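Putative uncharacterized protein TCIL3000_10_9440 (PDB 5KMX) is of unknown function but, as the bilobed ectodomain of a trypanosome insect-stage surface antigen, is a putative sensor. Local coordinates at residues G31-E36 / L73-N78; E59-L64 / S197-L202. One frame throughout, in Å; residues are numbered along the deposited sequence.

Interaction 1 of 2, residues G31-E36 / L73-N78; sequences GRFNTE and LTVVVN
The phenyl ring of Phe-33 meets two valines of strand 73-78 in different ways: Val-75 sets CG1 at the ring edge, near its plane, whereas Val-77 CG1 comes obliquely upon Phe-33 CE1, 3.9 Å away, with CG2 a little farther off near CD1 and CE1. Phe-33 and Val-77 face each other as a non-hydrogen-bonded antiparallel pair, and their side chains run the same way, alongside one another. The second flat group, the amide of Asn-34, uses both of its ends. Its ND2 gives a bond of 3.2 Å to Thr-74 O that lies in the amide plane and arrives on a lone pair in the carbonyl plane. Its OD1 takes the N-H of Val-76 at 2.6 Å, nearly straight at the hydrogen but tilted 23° from the plane of the acceptor carbonyl. With CG beside the backbone N (chi1 -74°), the amide reaches along the edge of the opposite strand and continues the ladder as a further peptide would, beyond the point where its own backbone turns off. The last main-chain bond runs from Asn-34 N to Val-76 O, 2.9 Å; before it, Arg-32 and Asn-78 exchange two bonds. Phe-33 to Glu-36 form a type II' turn, the tight connection of a beta hairpin, which takes the chain into strand 36-45. Strand 31-33 therefore lies between strands 36-45 and 72-79, and strand 85-100 flanks the latter on its other edge, while Phe-33 packs on Leu-62, Val-200 and Leu-202 of strands 53-63 and 197-204.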
loop_
_atom_site.group_PDB
_atom_site.type_symbol
_atom_site.label_atom_id
_atom_site.label_comp_id
_atom_site.label_asym_id
_atom_site.label_seq_id
_atom_site.Cartn_x
_atom_site.Cartn_y
_atom_site.Cartn_z
ATOM N N GLY A 31 -15.512 14.932 1.950
ATOM C CA GLY A 31 -14.966 15.502 3.165
ATOM C C GLY A 31 -13.591 16.074 2.909
ATOM O O GLY A 31 -13.349 16.674 1.862
ATOM N N ARG A 32 -12.685 15.882 3.862
ATOM C CA ARG A 32 -11.332 16.400 3.726
ATOM C C ARG A 32 -10.276 15.505 4.365
ATOM O O ARG A 32 -10.500 14.904 5.418
ATOM C CB ARG A 32 -11.245 17.799 4.336
ATOM C CG ARG A 32 -12.061 18.841 3.594
ATOM C CD ARG A 32 -11.859 20.231 4.162
ATOM N NE ARG A 32 -12.483 21.246 3.318
ATOM C CZ ARG A 32 -12.760 22.485 3.712
ATOM N NH1 ARG A 32 -12.482 22.874 4.949
ATOM N NH2 ARG A 32 -13.329 23.337 2.869
ATOM N N PHE A 33 -9.135 15.412 3.692
ATOM C CA PHE A 33 -7.913 14.882 4.277
ATOM C C PHE A 33 -7.035 16.081 4.611
ATOM O O PHE A 33 -6.552 16.762 3.707
ATOM C CB PHE A 33 -7.200 13.926 3.316
ATOM C CG PHE A 33 -7.958 12.657 3.048
ATOM C CD1 PHE A 33 -7.874 11.587 3.924
ATOM C CD2 PHE A 33 -8.752 12.531 1.920
ATOM C CE1 PHE A 33 -8.569 10.416 3.682
ATOM C CE2 PHE A 33 -9.449 11.362 1.671
ATOM C CZ PHE A 33 -9.355 10.304 2.554
ATOM N N ASN A 34 -6.843 16.343 5.901
ATOM C CA ASN A 34 -6.211 17.580 6.355
ATOM C C ASN A 34 -6.941 18.800 5.786
ATOM O O ASN A 34 -8.074 19.079 6.172
ATOM C CB ASN A 34 -4.728 17.609 5.970
ATOM C CG ASN A 34 -3.884 16.690 6.827
ATOM O OD1 ASN A 34 -4.375 16.075 7.773
ATOM N ND2 ASN A 34 -2.602 16.589 6.495
ATOM N N THR A 35 -6.296 19.508 4.861
ATOM C CA THR A 35 -6.833 20.746 4.301
ATOM C C THR A 35 -7.608 20.484 3.009
ATOM O O THR A 35 -8.566 21.187 2.690
ATOM C CB THR A 35 -5.688 21.759 4.033
ATOM O OG1 THR A 35 -5.472 22.553 5.204
ATOM C CG2 THR A 35 -6.003 22.683 2.857
ATOM N N GLU A 36 -7.192 19.453 2.283
ATOM C CA GLU A 36 -7.656 19.223 0.921
ATOM C C GLU A 36 -9.018 18.538 0.870
ATOM O O GLU A 36 -9.307 17.658 1.678
ATOM C CB GLU A 36 -6.628 18.378 0.166
ATOM C CG GLU A 36 -5.189 18.845 0.345
ATOM C CD GLU A 36 -4.950 20.243 -0.198
ATOM O OE1 GLU A 36 -3.957 20.880 0.213
ATOM O OE2 GLU A 36 -5.752 20.704 -1.039
ATOM N N LEU A 73 4.370 11.985 8.622
ATOM C CA LEU A 73 3.228 12.666 8.028
ATOM C C LEU A 73 1.962 12.395 8.832
ATOM O O LEU A 73 1.508 11.256 8.916
ATOM C CB LEU A 73 3.036 12.212 6.577
ATOM C CG LEU A 73 1.791 12.717 5.841
ATOM C CD1 LEU A 73 1.936 14.184 5.470
ATOM C CD2 LEU A 73 1.526 11.866 4.612
ATOM N N THR A 74 1.397 13.445 9.423
ATOM C CA THR A 74 0.131 13.328 10.136
ATOM C C THR A 74 -1.024 13.708 9.216
ATOM O O THR A 74 -1.028 14.790 8.626
ATOM C CB THR A 74 0.091 14.222 11.388
ATOM O OG1 THR A 74 1.228 13.949 12.214
ATOM C CG2 THR A 74 -1.182 13.966 12.185
ATOM N N VAL A 75 -1.999 12.811 9.102
ATOM C CA VAL A 75 -3.188 13.053 8.293
ATOM C C VAL A 75 -4.440 12.968 9.156
ATOM O O VAL A 75 -4.638 11.993 9.881
ATOM C CB VAL A 75 -3.307 12.045 7.133
ATOM C CG1 VAL A 75 -4.591 12.286 6.345
ATOM C CG2 VAL A 75 -2.091 12.137 6.218
ATOM N N VAL A 76 -5.283 13.991 9.066
ATOM C CA VAL A 76 -6.552 14.013 9.782
ATOM C C VAL A 76 -7.679 13.677 8.813
ATOM O O VAL A 76 -7.889 14.383 7.828
ATOM C CB VAL A 76 -6.815 15.384 10.433
ATOM C CG1 VAL A 76 -8.035 15.322 11.331
ATOM C CG2 VAL A 76 -5.597 15.838 11.230
ATOM N N VAL A 77 -8.402 12.599 9.101
ATOM C CA VAL A 77 -9.432 12.097 8.199
ATOM C C VAL A 77 -10.820 12.544 8.648
ATOM O O VAL A 77 -11.346 12.052 9.645
ATOM C CB VAL A 77 -9.395 10.560 8.112
ATOM C CG1 VAL A 77 -10.406 10.054 7.088
ATOM C CG2 VAL A 77 -7.995 10.085 7.750
ATOM N N ASN A 78 -11.402 13.475 7.897
ATOM C CA ASN A 78 -12.749 13.970 8.163
ATOM C C ASN A 78 -13.676 13.699 6.983
ATOM O O ASN A 78 -14.013 14.607 6.222
ATOM C CB ASN A 78 -12.714 15.467 8.473
ATOM C CG ASN A 78 -12.142 15.765 9.847
ATOM O OD1 ASN A 78 -12.598 15.222 10.853
ATOM N ND2 ASN A 78 -11.131 16.628 9.895
#

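Interaction 2 of 2, residues E59-L64 / S197-L202; sequences EATLPL and SVNVRL
Asn-199 reaches across to Glu-59 with its ND2, which gives a hydrogen bond of 3.2 Å to Glu-59 OE2; the bond leaves in the amide plane and meets the carboxylate on its anti side, with the two planes 33° apart. The glutamate comes back over the strand pair because CG stands between the backbone N and carbonyl carbon (chi1 62°) and the chain bends again at chi2. Beside it, Glu-59 CB rests on Arg-201 CG at 3.7 Å, and further along the same face the methyl CG2 of Thr-61 lies 3.5 Å from Ser-197 OG. The other face is apolar: Leu-62 crosses Val-200 obliquely, CD2 to CG2 at 3.8 Å, and Leu-64 brings CD2 to 3.9 Å from Val-198 CG2. Between these faces runs a regular antiparallel ladder, in which the hydrogen-bonded pairs Ala-60 with Val-200 and Leu-62 with Val-198 each exchange two bonds. The Leu-62 pair is the shorter, both bonds at 2.7 Å. Strand 197-204 pairs in parallel with strand 145-165 on its far edge, within the mixed sheet of this bilobed, TbPSSA-2-like ectodomain. The second shell fixes the polar ends: a salt bridge from Arg-41 holds OE1 of Glu-59, while Arg-201 bonds to Tyr-203 OH and makes a cation-pi contact with Tyr-57. Asn-199 OD1 lies in plane at the edge of the Arg-201 guanidinium. On the apolar side, Ala-60 touches Phe-33.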
loop_
_atom_site.group_PDB
_atom_site.type_symbol
_atom_site.label_atom_id
_atom_site.label_comp_id
_atom_site.label_asym_id
_atom_site.label_seq_id
_atom_site.Cartn_x
_atom_site.Cartn_y
_atom_site.Cartn_z
ATOM N N GLU A 59 -10.343 10.043 -2.099
ATOM C CA GLU A 59 -8.924 10.389 -2.106
ATOM C C GLU A 59 -8.650 11.887 -2.181
ATOM O O GLU A 59 -9.544 12.691 -2.445
ATOM C CB GLU A 59 -8.224 9.690 -3.281
ATOM C CG GLU A 59 -8.730 10.101 -4.666
ATOM C CD GLU A 59 -8.182 11.440 -5.141
ATOM O OE1 GLU A 59 -8.931 12.185 -5.808
ATOM O OE2 GLU A 59 -7.004 11.748 -4.856
ATOM N N ALA A 60 -7.391 12.238 -1.952
ATOM C CA ALA A 60 -6.912 13.603 -2.109
ATOM C C ALA A 60 -5.393 13.591 -2.227
ATOM O O ALA A 60 -4.744 12.614 -1.852
ATOM C CB ALA A 60 -7.352 14.468 -0.940
ATOM N N THR A 61 -4.836 14.674 -2.757
ATOM C CA THR A 61 -3.390 14.829 -2.860
ATOM C C THR A 61 -2.907 15.806 -1.796
ATOM O O THR A 61 -3.230 16.991 -1.843
ATOM C CB THR A 61 -2.967 15.331 -4.255
ATOM O OG1 THR A 61 -3.359 14.377 -5.249
ATOM C CG2 THR A 61 -1.461 15.532 -4.322
ATOM N N LEU A 62 -2.131 15.300 -0.842
ATOM C CA LEU A 62 -1.621 16.122 0.250
ATOM C C LEU A 62 -0.213 16.630 -0.042
ATOM O O LEU A 62 0.694 15.830 -0.277
ATOM C CB LEU A 62 -1.618 15.328 1.560
ATOM C CG LEU A 62 -2.866 15.470 2.434
ATOM C CD1 LEU A 62 -4.122 15.116 1.657
ATOM C CD2 LEU A 62 -2.737 14.607 3.682
ATOM N N PRO A 63 -0.023 17.960 -0.030
ATOM C CA PRO A 63 1.338 18.484 -0.179
ATOM C C PRO A 63 2.128 18.361 1.116
ATOM O O PRO A 63 1.538 18.435 2.193
ATOM C CB PRO A 63 1.109 19.951 -0.545
ATOM C CG PRO A 63 -0.172 20.294 0.130
ATOM C CD PRO A 63 -1.017 19.046 0.063
ATOM N N LEU A 64 3.438 18.171 1.016
ATOM C CA LEU A 64 4.279 18.150 2.202
ATOM C C LEU A 64 4.429 19.573 2.724
ATOM O O LEU A 64 5.055 20.416 2.080
ATOM C CB LEU A 64 5.648 17.534 1.897
ATOM C CG LEU A 64 5.653 16.082 1.408
ATOM C CD1 LEU A 64 7.081 15.608 1.194
ATOM C CD2 LEU A 64 4.924 15.161 2.378
ATOM N N SER A 197 4.493 15.633 -2.859
ATOM C CA SER A 197 3.148 15.439 -2.334
ATOM C C SER A 197 2.837 13.955 -2.167
ATOM O O SER A 197 3.416 13.108 -2.851
ATOM C CB SER A 197 2.114 16.089 -3.257
ATOM O OG SER A 197 1.992 15.369 -4.471
ATOM N N VAL A 198 1.924 13.652 -1.247
ATOM C CA VAL A 198 1.495 12.282 -0.990
ATOM C C VAL A 198 0.014 12.118 -1.319
ATOM O O VAL A 198 -0.810 12.947 -0.935
ATOM C CB VAL A 198 1.741 11.885 0.479
ATOM C CG1 VAL A 198 1.215 10.481 0.753
ATOM C CG2 VAL A 198 3.224 11.972 0.809
ATOM N N ASN A 199 -0.313 11.038 -2.021
ATOM C CA ASN A 199 -1.691 10.744 -2.389
ATOM C C ASN A 199 -2.362 9.851 -1.350
ATOM O O ASN A 199 -1.933 8.719 -1.125
ATOM C CB ASN A 199 -1.737 10.084 -3.769
ATOM C CG ASN A 199 -3.150 9.767 -4.219
ATOM O OD1 ASN A 199 -3.488 8.610 -4.462
ATOM N ND2 ASN A 199 -3.984 10.796 -4.334
ATOM N N VAL A 200 -3.417 10.365 -0.722
ATOM C CA VAL A 200 -4.117 9.638 0.333
ATOM C C VAL A 200 -5.409 9.026 -0.197
ATOM O O VAL A 200 -6.121 9.650 -0.980
ATOM C CB VAL A 200 -4.436 10.558 1.529
ATOM C CG1 VAL A 200 -5.136 9.777 2.634
ATOM C CG2 VAL A 200 -3.161 11.200 2.055
ATOM N N ARG A 201 -5.702 7.806 0.246
ATOM C CA ARG A 201 -6.888 7.077 -0.191
ATOM C C ARG A 201 -7.549 6.352 0.978
ATOM O O ARG A 201 -6.868 5.751 1.809
ATOM C CB ARG A 201 -6.521 6.080 -1.292
ATOM C CG ARG A 201 -6.155 6.740 -2.613
ATOM C CD ARG A 201 -5.077 5.988 -3.371
ATOM N NE ARG A 201 -5.571 4.771 -4.010
ATOM C CZ ARG A 201 -5.177 4.335 -5.207
ATOM N NH1 ARG A 201 -5.684 3.216 -5.702
ATOM N NH2 ARG A 201 -4.283 5.013 -5.918
ATOM N N LEU A 202 -8.878 6.422 1.037
ATOM C CA LEU A 202 -9.651 5.745 2.074
ATOM C C LEU A 202 -10.579 4.705 1.455
ATOM O O LEU A 202 -11.416 5.033 0.614
ATOM C CB LEU A 202 -10.459 6.757 2.890
ATOM C CG LEU A 202 -11.397 6.187 3.958
ATOM C CD1 LEU A 202 -10.611 5.447 5.028
ATOM C CD2 LEU A 202 -12.244 7.293 4.577
#

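Overall arrangement
Interactions 1 and 2 belong to one mixed sheet, their centres 9 Å apart and their segments alternating along the chain. Strand 36-45 joins them, pairing with strand 31-33 on one edge and with strand 53-63 on the other. Their side chains also meet directly: Phe-33 CD1 lies 3.5 Å from Val-200 CG1, and Asn-34 ND2 packs 3.4 Å from Leu-62 CD2. Interaction 1 thus closes over the apolar face of interaction 2, whereas the Glu-59 and Asn-199 bond lies on the opposite face. At the turn, Glu-36 packs on Thr-61 and Pro-63. Phe-33 of interaction 1 and Leu-62 and Val-200 of interaction 2 pack together where the two contacts adjoin.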